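Local structure of chitinase (Thermococcus chitonophagus, 5XSW) at residues E41-V46 and N62-T67; D11-E16 and I88-D93. The protein is a chitinase that probably hydrolyses chitin internally, the construct joining an N-terminal beta-sandwich domain to a helical, glycan-binding domain. One frame throughout, in Å; residues are numbered along the deposited sequence.

Interaction 1: E41-V46 and N62-T67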
loop_
_atom_site.group_PDB
_atom_site.type_symbol
_atom_site.label_atom_id
_atom_site.label_comp_id
_atom_site.label_asym_id
_atom_site.label_seq_id
_atom_site.Cartn_x
_atom_site.Cartn_y
_atom_site.Cartn_z
ATOM N N GLU A 41 26.283 -28.125 0.273
ATOM C CA GLU A 41 27.725 -28.255 0.129
ATOM C C GLU A 41 28.061 -29.516 -0.654
ATOM O O GLU A 41 27.359 -30.513 -0.557
ATOM C CB GLU A 41 28.398 -28.246 1.509
ATOM C CG GLU A 41 28.380 -26.857 2.137
ATOM C CD GLU A 41 28.701 -26.858 3.646
ATOM O OE1 GLU A 41 29.203 -25.828 4.135
ATOM O OE2 GLU A 41 28.434 -27.854 4.351
ATOM N N THR A 42 29.095 -29.409 -1.482
ATOM C CA THR A 42 29.704 -30.560 -2.135
ATOM C C THR A 42 31.158 -30.216 -2.497
ATOM O O THR A 42 31.493 -29.045 -2.739
ATOM C CB THR A 42 28.924 -30.974 -3.386
ATOM O OG1 THR A 42 29.626 -32.014 -4.076
ATOM C CG2 THR A 42 28.740 -29.754 -4.338
ATOM N N THR A 43 32.039 -31.224 -2.482
ATOM C CA THR A 43 33.404 -31.044 -2.987
ATOM C C THR A 43 33.465 -31.440 -4.457
ATOM O O THR A 43 34.483 -31.247 -5.123
ATOM C CB THR A 43 34.423 -31.904 -2.178
ATOM O OG1 THR A 43 33.978 -33.273 -2.175
ATOM C CG2 THR A 43 34.490 -31.428 -0.747
ATOM N N GLY A 44 32.389 -32.037 -4.954
ATOM C CA GLY A 44 32.325 -32.435 -6.350
ATOM C C GLY A 44 32.111 -31.240 -7.275
ATOM O O GLY A 44 32.115 -30.089 -6.828
ATOM N N LYS A 45 31.907 -31.503 -8.559
ATOM C CA LYS A 45 31.737 -30.430 -9.538
ATOM C C LYS A 45 30.291 -30.426 -9.946
ATOM O O LYS A 45 29.762 -31.466 -10.328
ATOM C CB LYS A 45 32.633 -30.626 -10.769
ATOM C CG LYS A 45 32.247 -29.714 -11.963
ATOM C CD LYS A 45 33.260 -29.804 -13.144
ATOM C CE LYS A 45 34.136 -28.537 -13.268
ATOM N NZ LYS A 45 35.060 -28.520 -14.476
ATOM N N VAL A 46 29.619 -29.281 -9.839
ATOM C CA VAL A 46 28.219 -29.263 -10.248
ATOM C C VAL A 46 28.153 -29.346 -11.781
ATOM O O VAL A 46 28.723 -28.496 -12.473
ATOM C CB VAL A 46 27.475 -27.988 -9.762
ATOM C CG1 VAL A 46 26.037 -27.991 -10.309
ATOM C CG2 VAL A 46 27.502 -27.888 -8.240
ATOM N N ASN A 62 30.631 -21.328 -4.691
ATOM C CA ASN A 62 31.720 -20.626 -4.050
ATOM C C ASN A 62 32.461 -21.615 -3.146
ATOM O O ASN A 62 32.023 -21.893 -2.018
ATOM C CB ASN A 62 31.184 -19.441 -3.265
ATOM C CG ASN A 62 32.278 -18.575 -2.732
ATOM O OD1 ASN A 62 33.364 -18.522 -3.304
ATOM N ND2 ASN A 62 32.014 -17.899 -1.619
ATOM N N GLY A 63 33.538 -22.205 -3.665
ATOM C CA GLY A 63 34.214 -23.280 -2.952
ATOM C C GLY A 63 33.318 -24.496 -2.845
ATOM O O GLY A 63 32.837 -25.003 -3.846
ATOM N N ASN A 64 33.079 -24.957 -1.620
ATOM C CA ASN A 64 32.234 -26.125 -1.410
ATOM C C ASN A 64 30.724 -25.752 -1.308
ATOM O O ASN A 64 29.873 -26.632 -1.221
ATOM C CB ASN A 64 32.688 -26.861 -0.150
ATOM C CG ASN A 64 34.146 -27.420 -0.284
ATOM O OD1 ASN A 64 34.636 -27.695 -1.396
ATOM N ND2 ASN A 64 34.825 -27.567 0.844
ATOM N N LEU A 65 30.435 -24.450 -1.354
ATOM C CA LEU A 65 29.063 -23.910 -1.116
ATOM C C LEU A 65 28.339 -23.598 -2.413
ATOM O O LEU A 65 28.800 -22.747 -3.177
ATOM C CB LEU A 65 29.120 -22.640 -0.287
ATOM C CG LEU A 65 27.727 -22.127 0.147
ATOM C CD1 LEU A 65 27.082 -23.187 1.019
ATOM C CD2 LEU A 65 27.884 -20.812 0.903
ATOM N N VAL A 66 27.232 -24.291 -2.667
ATOM C CA VAL A 66 26.419 -24.046 -3.866
ATOM C C VAL A 66 25.132 -23.287 -3.418
ATOM O O VAL A 66 24.512 -23.667 -2.440
ATOM C CB VAL A 66 26.031 -25.358 -4.578
ATOM C CG1 VAL A 66 25.181 -25.081 -5.844
ATOM C CG2 VAL A 66 27.303 -26.162 -5.007
ATOM N N THR A 67 24.763 -22.228 -4.125
ATOM C CA THR A 67 23.552 -21.441 -3.775
ATOM C C THR A 67 22.568 -21.475 -4.932
ATOM O O THR A 67 22.912 -21.033 -6.037
ATOM C CB THR A 67 23.916 -20.003 -3.472
ATOM O OG1 THR A 67 24.930 -20.000 -2.450
ATOM C CG2 THR A 67 22.608 -19.182 -2.998
#

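Interaction 2: D11-E16 and I88-D93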
loop_
_atom_site.group_PDB
_atom_site.type_symbol
_atom_site.label_atom_id
_atom_site.label_comp_id
_atom_site.label_asym_id
_atom_site.label_seq_id
_atom_site.Cartn_x
_atom_site.Cartn_y
_atom_site.Cartn_z
ATOM N N ASP A 11 31.195 -41.719 -12.330
ATOM C CA ASP A 11 31.521 -40.634 -11.425
ATOM C C ASP A 11 30.353 -39.605 -11.332
ATOM O O ASP A 11 30.510 -38.521 -10.769
ATOM C CB ASP A 11 32.819 -39.951 -11.873
ATOM C CG ASP A 11 32.686 -39.238 -13.220
ATOM O OD1 ASP A 11 31.790 -39.582 -14.031
ATOM O OD2 ASP A 11 33.504 -38.323 -13.474
ATOM N N LYS A 12 29.195 -39.965 -11.878
ATOM C CA LYS A 12 28.025 -39.073 -11.868
ATOM C C LYS A 12 26.999 -39.361 -10.750
ATOM O O LYS A 12 26.352 -40.432 -10.682
ATOM C CB LYS A 12 27.354 -39.115 -13.241
ATOM C CG LYS A 12 26.127 -38.210 -13.389
ATOM C CD LYS A 12 25.775 -38.049 -14.871
ATOM C CE LYS A 12 24.303 -37.769 -15.096
ATOM N NZ LYS A 12 23.998 -37.639 -16.556
ATOM N N ILE A 13 26.860 -38.381 -9.856
ATOM C CA ILE A 13 25.905 -38.449 -8.749
ATOM C C ILE A 13 24.668 -37.618 -9.074
ATOM O O ILE A 13 24.786 -36.434 -9.378
ATOM C CB ILE A 13 26.475 -37.900 -7.468
ATOM C CG1 ILE A 13 27.693 -38.707 -7.038
ATOM C CG2 ILE A 13 25.411 -37.872 -6.364
ATOM C CD1 ILE A 13 28.553 -37.978 -6.070
ATOM N N THR A 14 23.505 -38.248 -9.026
ATOM C CA THR A 14 22.256 -37.551 -9.321
ATOM C C THR A 14 21.345 -37.518 -8.077
ATOM O O THR A 14 20.971 -38.563 -7.517
ATOM C CB THR A 14 21.537 -38.194 -10.514
ATOM O OG1 THR A 14 22.321 -37.962 -11.693
ATOM C CG2 THR A 14 20.163 -37.534 -10.719
ATOM N N VAL A 15 21.004 -36.296 -7.654
ATOM C CA VAL A 15 20.184 -36.071 -6.463
ATOM C C VAL A 15 18.864 -35.339 -6.839
ATOM O O VAL A 15 18.874 -34.421 -7.650
ATOM C CB VAL A 15 20.964 -35.236 -5.422
ATOM C CG1 VAL A 15 20.058 -34.796 -4.266
ATOM C CG2 VAL A 15 22.159 -35.998 -4.886
ATOM N N GLU A 16 17.748 -35.773 -6.253
ATOM C CA GLU A 16 16.494 -35.053 -6.364
ATOM C C GLU A 16 16.172 -34.350 -5.056
ATOM O O GLU A 16 16.090 -34.973 -3.983
ATOM C CB GLU A 16 15.365 -35.979 -6.732
ATOM C CG GLU A 16 14.044 -35.246 -6.847
ATOM C CD GLU A 16 13.008 -36.034 -7.610
ATOM O OE1 GLU A 16 12.274 -35.432 -8.435
ATOM O OE2 GLU A 16 12.921 -37.257 -7.368
ATOM N N ILE A 88 26.029 -34.142 -10.032
ATOM C CA ILE A 88 27.347 -33.811 -9.515
ATOM C C ILE A 88 28.386 -34.795 -10.120
ATOM O O ILE A 88 28.142 -36.004 -10.183
ATOM C CB ILE A 88 27.397 -33.954 -7.977
ATOM C CG1 ILE A 88 26.345 -33.082 -7.283
ATOM C CG2 ILE A 88 28.805 -33.577 -7.425
ATOM C CD1 ILE A 88 26.711 -31.637 -7.291
ATOM N N GLN A 89 29.520 -34.288 -10.549
ATOM C CA GLN A 89 30.659 -35.165 -10.860
ATOM C C GLN A 89 31.515 -35.437 -9.618
ATOM O O GLN A 89 32.101 -34.508 -9.061
ATOM C CB GLN A 89 31.511 -34.534 -11.932
ATOM C CG GLN A 89 32.704 -35.381 -12.326
ATOM C CD GLN A 89 33.292 -34.862 -13.598
ATOM O OE1 GLN A 89 32.832 -35.219 -14.686
ATOM N NE2 GLN A 89 34.275 -33.958 -13.479
ATOM N N LYS A 90 31.581 -36.700 -9.186
ATOM C CA LYS A 90 32.173 -37.042 -7.874
ATOM C C LYS A 90 33.643 -36.641 -7.754
ATOM O O LYS A 90 34.433 -36.908 -8.652
ATOM C CB LYS A 90 32.022 -38.542 -7.611
ATOM C CG LYS A 90 32.378 -38.990 -6.206
ATOM C CD LYS A 90 31.928 -40.427 -6.031
ATOM C CE LYS A 90 32.173 -40.942 -4.630
ATOM N NZ LYS A 90 31.668 -42.328 -4.449
ATOM N N SER A 91 34.016 -36.005 -6.651
ATOM C CA SER A 91 35.415 -35.669 -6.444
ATOM C C SER A 91 35.557 -35.119 -5.058
ATOM O O SER A 91 34.586 -34.598 -4.503
ATOM C CB SER A 91 35.904 -34.681 -7.512
ATOM O OG SER A 91 36.909 -33.842 -7.017
ATOM N N GLY A 92 36.753 -35.248 -4.480
ATOM C CA GLY A 92 37.024 -34.720 -3.154
ATOM C C GLY A 92 36.448 -35.620 -2.077
ATOM O O GLY A 92 35.839 -36.667 -2.364
ATOM N N ASP A 93 36.630 -35.205 -0.831
ATOM C CA ASP A 93 36.261 -36.052 0.292
ATOM C C ASP A 93 34.798 -35.926 0.799
ATOM O O ASP A 93 34.397 -36.653 1.716
ATOM C CB ASP A 93 37.217 -35.798 1.469
ATOM C CG ASP A 93 37.174 -34.356 1.997
ATOM O OD1 ASP A 93 36.263 -33.570 1.644
ATOM O OD2 ASP A 93 38.063 -34.000 2.802
#

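Interaction 1: E41-V46 and N62-T67
E41 and L65 face each other as an antiparallel non-hydrogen-bonded pair at one end of a beta-sheet in the N-terminal beta domain. Here the chain leaves strand 32-41 and turns over to strand 45-51 in the other sheet. It passes the type II' beta turn N62-L65, which joins strands 58-62 and 65-69 in a hairpin. T42 N donates to N64 O in the plane of that carbonyl, at 2.9 Å and 154°. E41 CA lies 3.0 Å from N64 O, a CA-H...O contact. The CG of E41 lies beside the backbone N (chi1 -73°), which brings it to 4.1 Å from L65 CD1. The two side chains cross at a slant.

The two branches of T42 have different partners. OG1 lies opposite the backbone N (chi1 174°) and accepts from G44 N at 2.9 Å, closing an ST turn. It also hydrogen-bonds P95 O. CG2 is left to meet V66 CG2 at 3.9 Å, and the side chain also touches I88. A valine here would probably cost G44 N and P95 O their hydroxyl partner and loosen the turn.

N64 lays its amide across the methyl of T43, with OD1 3.8 Å from CG2. The hydroxyl of T43 is engaged by S91 O and N94 N. Between the two sheets, V46 and V66 reach toward each other tip to tip, CG2 to CG2 at 3.7 Å.

Interaction 2: D11-E16 and I88-D93
This is an antiparallel strand pairing, D11-I13 against I88-K90, at one end of the four-stranded antiparallel sheet of the N-terminal beta domain. Strands 12-21 and 80-89 are the two inner strands of that sheet. I13 and I88 form a hydrogen-bonded pair. I13 N donates to I88 O, and I88 N donates to I13 O, both at 2.7 Å. One step on, K12 and Q89 make a non-hydrogen-bonded pair. Past the end of the strand K90 N donates to D11 O at 2.6 Å and 174°, almost straight.

I13 and I88 share one face of the sheet, with I13 CB 4.1 Å from I88 CB. The end of I88 turns away from I13, and its side chain packs on V46 and P97. CG1 of I13 lies beside the backbone N (chi1 -61°) and carries CD1 along to the aliphatic stem of K90. I13 CD1 lies 3.8 Å from K90 CB. The extended K90 chain ends in an amine that forms a salt bridge with E8 and a hydrogen bond with Y96 OH.

D11, next to K12 in the chain, crosses the side chain of Q89 at a slant. The D11 carboxylate and Q89 amide planes are 23° apart. OD2 of D11 and OE1 of Q89 are both acceptors and make no hydrogen bond with each other. The closest side-chain approach there is D11 OD2 to Q89 CG, at 3.3 Å.

Overall arrangement
Interaction 1 is nested along the chain inside the loop closed by interaction 2, and their centres lie 11 Å apart. Strands 45-51 and 80-89 are neighbours in one sheet, so the two contacts meet directly. Q89 N and K45 O are 2.8 Å apart, a probable backbone hydrogen bond. T43 OG1 lies 2.7 Å from S91 O and ties the turn after E41 to the segment after strand 80-89. The side chain of I88 packs in both contacts. The centres of interactions 1 and 2 lie about 36 and 44 Å from the chain's centre. Both lie in the N-terminal beta domain and contribute no residue to the glycan pocket, which belongs to the helical domain with E213, W215 and H374.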